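Local atomic coordinates of protein SAWADEE HOMEODOMAIN HOMOLOG 1 (Arabidopsis thaliana, PDB entry 4IUP), a protein that binds methylated histone H3 tails through its SAWADEE domain and acts with RNA polymerase IV in RNA-directed DNA methylation and gene silencing. Residues P65-C79 / C90-H104. The protein carries 2 engineered substitutions. Sequence-based numbering, arbitrary orientation.
Sequences PSECGRVNVGDLMLC and CDGHVMNIKRGIHDH. Engineered in segment 65-79: Met77 (natural residue Leu). Engineered in segment 90-104: Met95 (natural residue Leu). With ZN (zinc ion), chain D.
The guanidinium of Arg99 reaches the carbonyls of the 3-10 segment 65-70 and of the residue after it: NH1 donates to Cys68 O at 2.9 Å, from above the carbonyl plane, while NH2 makes a weak, bent bond to Val71 O (124° at the hydrogen). A water accepts from the same NH2 and donates to Asn72 OD1. Next to this, zinc is bound by Cys68 SG at 2.4 Å and by His102 NE2 at 2.5 Å, with the metal in the imidazole plane; Cys107 and Cys109 complete the site. Cys68 SG stands between its backbone N and carbonyl carbon (chi1 74°), which turns it to the metal. This zinc site closes the open end of an antiparallel hairpin, strands 76-83 and 86-98, in the SAWADEE domain. Paired N-H and C=O groups of Met77 with Gly92 and of Cys79 with Cys90 satisfy each other, and past them Gly74 N gives Val94 O a nearly straight bond (176°). That glycine lies in a type II turn, where Asp75 OD2 accepts from Asn72 N at 2.8 Å. Leu76 CD1 lies over a face of the His93 ring, 4.2 Å from its centroid; an alanine at His93 would probably leave that methyl without its CH-pi partner. Val94 CG2 packs on CG of the engineered Met77 at 3.6 Å, whereas Asp91 OD1 pairs with Arg57.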
ATOM      1  N   PRO A  65     -10.677  13.168  -4.564  1.00 11.21           N
ATOM      2  CA  PRO A  65     -11.353  13.092  -5.870  1.00 10.99           C
ATOM      3  C   PRO A  65     -10.851  14.103  -6.908  1.00 13.27           C
ATOM      4  O   PRO A  65     -10.742  13.758  -8.087  1.00 15.04           O
ATOM      5  CB  PRO A  65     -12.820  13.345  -5.517  1.00 14.43           C
ATOM      6  CG  PRO A  65     -12.944  12.852  -4.111  1.00 12.86           C
ATOM      7  CD  PRO A  65     -11.645  13.216  -3.451  1.00 11.23           C
ATOM      8  N   SER A  66     -10.522  15.320  -6.471  1.00 13.91           N
ATOM      9  CA  SER A  66     -10.062  16.383  -7.374  1.00 22.30           C
ATOM     10  C   SER A  66      -8.692  16.105  -8.003  1.00 20.63           C
ATOM     11  O   SER A  66      -8.297  16.775  -8.965  1.00 20.95           O
ATOM     12  CB  SER A  66     -10.025  17.728  -6.647  1.00 21.13           C
ATOM     13  OG  SER A  66      -9.046  17.715  -5.624  1.00 26.78           O
ATOM     14  N   GLU A  67      -7.975  15.123  -7.462  1.00 16.15           N
ATOM     15  CA  GLU A  67      -6.653  14.763  -7.986  1.00 20.49           C
ATOM     16  C   GLU A  67      -6.566  13.335  -8.549  1.00 16.78           C
ATOM     17  O   GLU A  67      -5.470  12.795  -8.693  1.00 14.29           O
ATOM     18  CB  GLU A  67      -5.566  14.996  -6.926  1.00 30.44           C
ATOM     19  CG  GLU A  67      -5.791  14.236  -5.622  1.00 31.32           C
ATOM     20  CD  GLU A  67      -4.718  14.474  -4.570  1.00 35.51           C
ATOM     21  OE1 GLU A  67      -3.693  15.123  -4.875  1.00 35.55           O
ATOM     22  OE2 GLU A  67      -4.904  13.993  -3.431  1.00 22.19           O
ATOM     23  N   CYS A  68      -7.707  12.738  -8.894  1.00 11.10           N
ATOM     24  CA  CYS A  68      -7.713  11.372  -9.429  1.00 12.04           C
ATOM     25  C   CYS A  68      -6.985  11.267 -10.772  1.00 11.95           C
ATOM     26  O   CYS A  68      -6.650  10.168 -11.212  1.00 11.25           O
ATOM     27  CB  CYS A  68      -9.138  10.824  -9.548  1.00 11.71           C
ATOM     28  SG  CYS A  68     -10.106  11.517 -10.905  1.00 11.25           S
ATOM     29  N   GLY A  69      -6.748  12.407 -11.416  1.00 11.46           N
ATOM     30  CA  GLY A  69      -5.982  12.442 -12.663  1.00 17.11           C
ATOM     31  C   GLY A  69      -4.517  12.080 -12.487  1.00 20.15           C
ATOM     32  O   GLY A  69      -3.842  11.715 -13.462  1.00 15.67           O
ATOM     33  N   ARG A  70      -4.018  12.176 -11.252  1.00 13.02           N
ATOM     34  CA  ARG A  70      -2.610  11.869 -10.967  1.00 14.04           C
ATOM     35  C   ARG A  70      -2.337  10.363 -10.897  1.00 15.41           C
ATOM     36  O   ARG A  70      -1.178   9.936 -10.892  1.00 17.42           O
ATOM     37  CB  ARG A  70      -2.137  12.565  -9.683  1.00 15.31           C
ATOM     38  CG  ARG A  70      -2.536  11.861  -8.386  1.00 15.15           C
ATOM     39  CD  ARG A  70      -2.090  12.660  -7.168  1.00 21.27           C
ATOM     40  NE  ARG A  70      -0.633  12.764  -7.097  1.00 22.37           N
ATOM     41  CZ  ARG A  70       0.023  13.687  -6.397  1.00 22.53           C
ATOM     42  NH1 ARG A  70      -0.641  14.596  -5.698  1.00 22.64           N
ATOM     43  NH2 ARG A  70       1.346  13.695  -6.393  1.00 22.28           N
ATOM     44  N   VAL A  71      -3.401   9.569 -10.817  1.00 10.98           N
ATOM     45  CA  VAL A  71      -3.286   8.114 -10.851  1.00  8.49           C
ATOM     46  C   VAL A  71      -3.286   7.671 -12.316  1.00 12.74           C
ATOM     47  O   VAL A  71      -4.224   7.970 -13.060  1.00 13.23           O
ATOM     48  CB  VAL A  71      -4.438   7.430 -10.077  1.00 10.53           C
ATOM     49  CG1 VAL A  71      -4.269   5.920 -10.064  1.00 17.36           C
ATOM     50  CG2 VAL A  71      -4.518   7.973  -8.652  1.00 13.35           C
ATOM     51  N   ASN A  72      -2.228   6.969 -12.717  1.00  9.27           N
ATOM     52  CA  ASN A  72      -2.059   6.546 -14.105  1.00 13.40           C
ATOM     53  C   ASN A  72      -1.791   5.054 -14.236  1.00 13.01           C
ATOM     54  O   ASN A  72      -1.298   4.425 -13.298  1.00 10.78           O
ATOM     55  CB  ASN A  72      -0.916   7.328 -14.752  1.00 16.77           C
ATOM     56  CG  ASN A  72      -1.224   8.809 -14.876  1.00 27.05           C
ATOM     57  OD1 ASN A  72      -2.193   9.203 -15.533  1.00 26.29           O
ATOM     58  ND2 ASN A  72      -0.394   9.638 -14.253  1.00 22.48           N
ATOM     59  N   VAL A  73      -2.141   4.497 -15.395  1.00  9.88           N
ATOM     60  CA  VAL A  73      -1.772   3.129 -15.756  1.00 12.17           C
ATOM     61  C   VAL A  73      -0.267   2.953 -15.535  1.00 14.32           C
ATOM     62  O   VAL A  73       0.531   3.825 -15.909  1.00 15.41           O
ATOM     63  CB  VAL A  73      -2.162   2.805 -17.230  1.00 13.24           C
ATOM     64  CG1 VAL A  73      -1.543   1.483 -17.692  1.00 14.00           C
ATOM     65  CG2 VAL A  73      -3.684   2.758 -17.382  1.00 17.44           C
ATOM     66  N   GLY A  74       0.106   1.848 -14.891  1.00 10.35           N
ATOM     67  CA  GLY A  74       1.503   1.585 -14.525  1.00 11.38           C
ATOM     68  C   GLY A  74       1.868   1.955 -13.091  1.00 13.32           C
ATOM     69  O   GLY A  74       2.877   1.480 -12.564  1.00 15.16           O
ATOM     70  N   ASP A  75       1.055   2.796 -12.451  1.00  8.39           N
ATOM     71  CA  ASP A  75       1.343   3.247 -11.089  1.00  6.66           C
ATOM     72  C   ASP A  75       1.252   2.123 -10.071  1.00  8.76           C
ATOM     73  O   ASP A  75       0.335   1.291 -10.117  1.00  9.57           O
ATOM     74  CB  ASP A  75       0.395   4.374 -10.654  1.00  5.98           C
ATOM     75  CG  ASP A  75       0.748   5.721 -11.263  1.00 17.57           C
ATOM     76  OD1 ASP A  75       1.775   5.838 -11.974  1.00 15.15           O
ATOM     77  OD2 ASP A  75      -0.012   6.678 -11.016  1.00 14.26           O
ATOM     78  N   LEU A  76       2.211   2.111  -9.152  1.00  7.64           N
ATOM     79  CA  LEU A  76       2.133   1.261  -7.970  1.00 10.81           C
ATOM     80  C   LEU A  76       1.198   1.913  -6.951  1.00 10.39           C
ATOM     81  O   LEU A  76       1.360   3.090  -6.616  1.00 10.55           O
ATOM     82  CB  LEU A  76       3.531   1.054  -7.367  1.00 11.99           C
ATOM     83  CG  LEU A  76       3.635   0.364  -6.000  1.00 12.69           C
ATOM     84  CD1 LEU A  76       3.263  -1.115  -6.112  1.00 17.84           C
ATOM     85  CD2 LEU A  76       5.042   0.534  -5.437  1.00 17.50           C
HETATM   86  N   MSE A  77       0.218   1.145  -6.473  1.00  9.87           N
HETATM   87  CA  MSE A  77      -0.735   1.628  -5.470  1.00 11.52           C
HETATM   88  C   MSE A  77      -0.785   0.647  -4.310  1.00 11.45           C
HETATM   89  O   MSE A  77      -0.601  -0.559  -4.506  1.00  9.52           O
HETATM   90  CB  MSE A  77      -2.157   1.743  -6.049  1.00  7.53           C
HETATM   91  CG  MSE A  77      -2.275   2.510  -7.351  1.00 12.41           C
HETATM   92 SE   MSE A  77      -1.759   4.381  -7.202  1.00 26.49          SE
HETATM   93  CE  MSE A  77      -3.339   5.079  -6.270  1.00  9.67           C
ATOM     94  N   LEU A  78      -1.044   1.163  -3.113  1.00 10.02           N
ATOM     95  CA  LEU A  78      -1.443   0.318  -1.996  1.00  6.23           C
ATOM     96  C   LEU A  78      -2.963   0.157  -2.054  1.00 11.85           C
ATOM     97  O   LEU A  78      -3.698   1.150  -1.991  1.00 11.76           O
ATOM     98  CB  LEU A  78      -1.009   0.916  -0.650  1.00  4.83           C
ATOM     99  CG  LEU A  78      -1.304   0.027   0.569  1.00  5.17           C
ATOM    100  CD1 LEU A  78      -0.440  -1.241   0.556  1.00  4.74           C
ATOM    101  CD2 LEU A  78      -1.118   0.794   1.884  1.00  8.36           C
ATOM    102  N   CYS A  79      -3.422  -1.091  -2.162  1.00  8.44           N
ATOM    103  CA  CYS A  79      -4.822  -1.392  -2.456  1.00  6.92           C
ATOM    104  C   CYS A  79      -5.498  -2.159  -1.337  1.00 10.22           C
ATOM    105  O   CYS A  79      -4.927  -3.106  -0.783  1.00  8.15           O
ATOM    106  CB  CYS A  79      -4.925  -2.226  -3.735  1.00 11.85           C
ATOM    107  SG  CYS A  79      -4.103  -1.522  -5.151  1.00 14.87           S
ATOM    108  N   CYS A  90      -2.541  -4.344   0.130  1.00  7.94           N
ATOM    109  CA  CYS A  90      -1.567  -5.046  -0.708  1.00  5.89           C
ATOM    110  C   CYS A  90      -1.149  -4.197  -1.899  1.00  7.27           C
ATOM    111  O   CYS A  90      -1.939  -3.406  -2.416  1.00  9.57           O
ATOM    112  CB  CYS A  90      -2.194  -6.337  -1.272  1.00 12.09           C
ATOM    113  SG  CYS A  90      -2.839  -7.454  -0.045  1.00 33.10           S
ATOM    114  N   ASP A  91       0.077  -4.398  -2.369  1.00  6.61           N
ATOM    115  CA  ASP A  91       0.558  -3.685  -3.552  1.00  7.55           C
ATOM    116  C   ASP A  91      -0.076  -4.214  -4.833  1.00  9.45           C
ATOM    117  O   ASP A  91      -0.218  -5.424  -5.023  1.00  7.54           O
ATOM    118  CB  ASP A  91       2.083  -3.762  -3.652  1.00 14.36           C
ATOM    119  CG  ASP A  91       2.777  -2.794  -2.708  1.00 16.48           C
ATOM    120  OD1 ASP A  91       2.090  -1.921  -2.126  1.00 17.72           O
ATOM    121  OD2 ASP A  91       4.009  -2.898  -2.554  1.00 17.82           O
ATOM    122  N   GLY A  92      -0.459  -3.290  -5.705  1.00 11.91           N
ATOM    123  CA  GLY A  92      -0.965  -3.635  -7.025  1.00  9.97           C
ATOM    124  C   GLY A  92      -0.518  -2.588  -8.023  1.00  9.77           C
ATOM    125  O   GLY A  92      -0.024  -1.526  -7.638  1.00 11.36           O
ATOM    126  N   HIS A  93      -0.679  -2.887  -9.306  1.00  8.24           N
ATOM    127  CA  HIS A  93      -0.386  -1.910 -10.344  1.00  7.51           C
ATOM    128  C   HIS A  93      -1.641  -1.621 -11.138  1.00  5.49           C
ATOM    129  O   HIS A  93      -2.396  -2.533 -11.455  1.00 11.82           O
ATOM    130  CB  HIS A  93       0.740  -2.400 -11.258  1.00  9.52           C
ATOM    131  CG  HIS A  93       2.082  -2.394 -10.599  1.00 16.99           C
ATOM    132  ND1 HIS A  93       2.568  -3.474  -9.894  1.00 16.24           N
ATOM    133  CD2 HIS A  93       3.026  -1.427 -10.508  1.00 14.92           C
ATOM    134  CE1 HIS A  93       3.763  -3.179  -9.411  1.00 19.83           C
ATOM    135  NE2 HIS A  93       4.062  -1.940  -9.766  1.00 19.02           N
ATOM    136  N   VAL A  94      -1.865  -0.350 -11.456  1.00  8.38           N
ATOM    137  CA  VAL A  94      -3.034   0.039 -12.242  1.00  7.03           C
ATOM    138  C   VAL A  94      -2.849  -0.440 -13.680  1.00  9.00           C
ATOM    139  O   VAL A  94      -1.848  -0.109 -14.321  1.00 10.18           O
ATOM    140  CB  VAL A  94      -3.249   1.565 -12.227  1.00  9.19           C
ATOM    141  CG1 VAL A  94      -4.464   1.939 -13.074  1.00  6.69           C
ATOM    142  CG2 VAL A  94      -3.412   2.075 -10.789  1.00 10.01           C
HETATM  143  N   MSE A  95      -3.814  -1.221 -14.172  1.00 13.30           N
HETATM  144  CA  MSE A  95      -3.753  -1.803 -15.519  1.00 12.80           C
HETATM  145  C   MSE A  95      -4.610  -1.032 -16.518  1.00 12.85           C
HETATM  146  O   MSE A  95      -4.293  -0.969 -17.709  1.00 10.10           O
HETATM  147  CB  MSE A  95      -4.218  -3.265 -15.501  1.00  8.75           C
HETATM  148  CG  MSE A  95      -3.532  -4.144 -14.467  1.00 14.17           C
HETATM  149 SE   MSE A  95      -1.580  -4.104 -14.596  1.00 28.53          SE
HETATM  150  CE  MSE A  95      -1.381  -4.999 -16.326  1.00 20.87           C
ATOM    151  N   ASN A  96      -5.700  -0.456 -16.020  1.00 11.92           N
ATOM    152  CA  ASN A  96      -6.713   0.181 -16.856  1.00 15.14           C
ATOM    153  C   ASN A  96      -7.489   1.156 -15.992  1.00 13.08           C
ATOM    154  O   ASN A  96      -7.699   0.895 -14.808  1.00 11.23           O
ATOM    155  CB  ASN A  96      -7.664  -0.886 -17.410  1.00 14.43           C
ATOM    156  CG  ASN A  96      -8.785  -0.301 -18.230  1.00 25.65           C
ATOM    157  OD1 ASN A  96      -9.906  -0.134 -17.740  1.00 27.83           O
ATOM    158  ND2 ASN A  96      -8.492   0.028 -19.482  1.00 26.30           N
ATOM    159  N   ILE A  97      -7.906   2.277 -16.581  1.00  8.24           N
ATOM    160  CA  ILE A  97      -8.758   3.242 -15.881  1.00  8.95           C
ATOM    161  C   ILE A  97      -9.959   3.608 -16.745  1.00 14.82           C
ATOM    162  O   ILE A  97      -9.800   4.101 -17.867  1.00 13.89           O
ATOM    163  CB  ILE A  97      -7.991   4.532 -15.487  1.00 11.24           C
ATOM    164  CG1 ILE A  97      -6.728   4.195 -14.693  1.00 11.65           C
ATOM    165  CG2 ILE A  97      -8.895   5.485 -14.681  1.00 10.08           C
ATOM    166  CD1 ILE A  97      -5.766   5.357 -14.539  1.00 11.76           C
ATOM    167  N   LYS A  98     -11.154   3.353 -16.217  1.00 12.45           N
ATOM    168  CA  LYS A  98     -12.384   3.837 -16.823  1.00 16.52           C
ATOM    169  C   LYS A  98     -12.759   5.144 -16.132  1.00 13.82           C
ATOM    170  O   LYS A  98     -13.169   5.142 -14.968  1.00 13.10           O
ATOM    171  CB  LYS A  98     -13.494   2.803 -16.668  1.00 16.14           C
ATOM    172  CG  LYS A  98     -14.597   2.893 -17.718  1.00 34.46           C
ATOM    173  CD  LYS A  98     -15.701   1.860 -17.475  1.00 46.98           C
ATOM    174  CE  LYS A  98     -15.158   0.443 -17.220  1.00 56.57           C
ATOM    175  NZ  LYS A  98     -14.506  -0.176 -18.414  1.00 60.71           N
ATOM    176  N   ARG A  99     -12.597   6.255 -16.852  1.00 11.72           N
ATOM    177  CA  ARG A  99     -12.803   7.584 -16.285  1.00 16.68           C
ATOM    178  C   ARG A  99     -14.286   7.916 -16.240  1.00 21.78           C
ATOM    179  O   ARG A  99     -15.007   7.693 -17.217  1.00 18.72           O
ATOM    180  CB  ARG A  99     -12.044   8.651 -17.093  1.00 13.82           C
ATOM    181  CG  ARG A  99     -10.520   8.553 -17.004  1.00 13.21           C
ATOM    182  CD  ARG A  99     -10.005   8.928 -15.616  1.00  9.13           C
ATOM    183  NE  ARG A  99      -8.544   8.878 -15.523  1.00 11.61           N
ATOM    184  CZ  ARG A  99      -7.864   9.002 -14.385  1.00 14.67           C
ATOM    185  NH1 ARG A  99      -8.508   9.174 -13.234  1.00 11.71           N
ATOM    186  NH2 ARG A  99      -6.541   8.952 -14.393  1.00 12.55           N
ATOM    187  N   GLY A 100     -14.739   8.437 -15.105  1.00 15.87           N
ATOM    188  CA  GLY A 100     -16.146   8.793 -14.938  1.00 17.75           C
ATOM    189  C   GLY A 100     -16.403  10.287 -14.959  1.00 18.50           C
ATOM    190  O   GLY A 100     -15.469  11.090 -14.968  1.00 15.95           O
ATOM    191  N   ILE A 101     -17.682  10.654 -14.990  1.00 13.79           N
ATOM    192  CA  ILE A 101     -18.096  12.049 -14.866  1.00 16.91           C
ATOM    193  C   ILE A 101     -18.357  12.333 -13.390  1.00 14.85           C
ATOM    194  O   ILE A 101     -19.297  11.793 -12.798  1.00 15.37           O
ATOM    195  CB  ILE A 101     -19.375  12.342 -15.700  1.00 29.36           C
ATOM    196  CG1 ILE A 101     -19.138  12.024 -17.181  1.00 30.74           C
ATOM    197  CG2 ILE A 101     -19.835  13.799 -15.511  1.00 24.24           C
ATOM    198  CD1 ILE A 101     -20.423  11.806 -17.982  1.00 34.72           C
ATOM    199  N   HIS A 102     -17.517  13.168 -12.788  1.00 14.25           N
ATOM    200  CA  HIS A 102     -17.670  13.484 -11.370  1.00 11.32           C
ATOM    201  C   HIS A 102     -17.001  14.801 -11.001  1.00 12.87           C
ATOM    202  O   HIS A 102     -16.206  15.347 -11.775  1.00 15.52           O
ATOM    203  CB  HIS A 102     -17.124  12.341 -10.498  1.00  9.77           C
ATOM    204  CG  HIS A 102     -15.642  12.387 -10.290  1.00  9.43           C
ATOM    205  ND1 HIS A 102     -15.042  13.279  -9.428  1.00  9.27           N
ATOM    206  CD2 HIS A 102     -14.641  11.639 -10.812  1.00 10.11           C
ATOM    207  CE1 HIS A 102     -13.735  13.088  -9.435  1.00 10.37           C
ATOM    208  NE2 HIS A 102     -13.463  12.097 -10.267  1.00 10.07           N
ATOM    209  N   ASP A 103     -17.327  15.295  -9.811  1.00 14.15           N
ATOM    210  CA  ASP A 103     -16.758  16.538  -9.300  1.00 15.81           C
ATOM    211  C   ASP A 103     -15.767  16.262  -8.162  1.00 12.09           C
ATOM    212  O   ASP A 103     -15.243  15.154  -8.045  1.00 16.50           O
ATOM    213  CB  ASP A 103     -17.868  17.523  -8.867  1.00 15.35           C
ATOM    214  CG  ASP A 103     -18.671  17.047  -7.648  1.00 24.82           C
ATOM    215  OD1 ASP A 103     -18.360  15.994  -7.050  1.00 26.97           O
ATOM    216  OD2 ASP A 103     -19.634  17.753  -7.270  1.00 34.02           O
ATOM    217  N   HIS A 104     -15.543  17.277  -7.332  1.00 11.58           N
ATOM    218  CA  HIS A 104     -14.612  17.249  -6.198  1.00 14.02           C
ATOM    219  C   HIS A 104     -15.067  16.356  -5.033  1.00 16.06           C
ATOM    220  O   HIS A 104     -14.262  16.009  -4.159  1.00 16.34           O
ATOM    221  CB  HIS A 104     -14.478  18.676  -5.668  1.00 18.24           C
ATOM    222  CG  HIS A 104     -15.793  19.272  -5.263  1.00 21.18           C
ATOM    223  ND1 HIS A 104     -16.613  19.937  -6.149  1.00 24.86           N
ATOM    224  CD2 HIS A 104     -16.459  19.242  -4.084  1.00 21.44           C
ATOM    225  CE1 HIS A 104     -17.714  20.316  -5.526  1.00 32.04           C
ATOM    226  NE2 HIS A 104     -17.646  19.905  -4.271  1.00 25.41           N
TER
HETATM  227 ZN    ZN D 302     -12.031  10.144 -10.894  1.00 12.79          ZN
HETATM  228  O   HOH W   1     -11.398  16.472  -3.943  1.00 14.24           O
HETATM  229  O   HOH W   2      -4.692   8.624 -16.501  1.00 26.25           O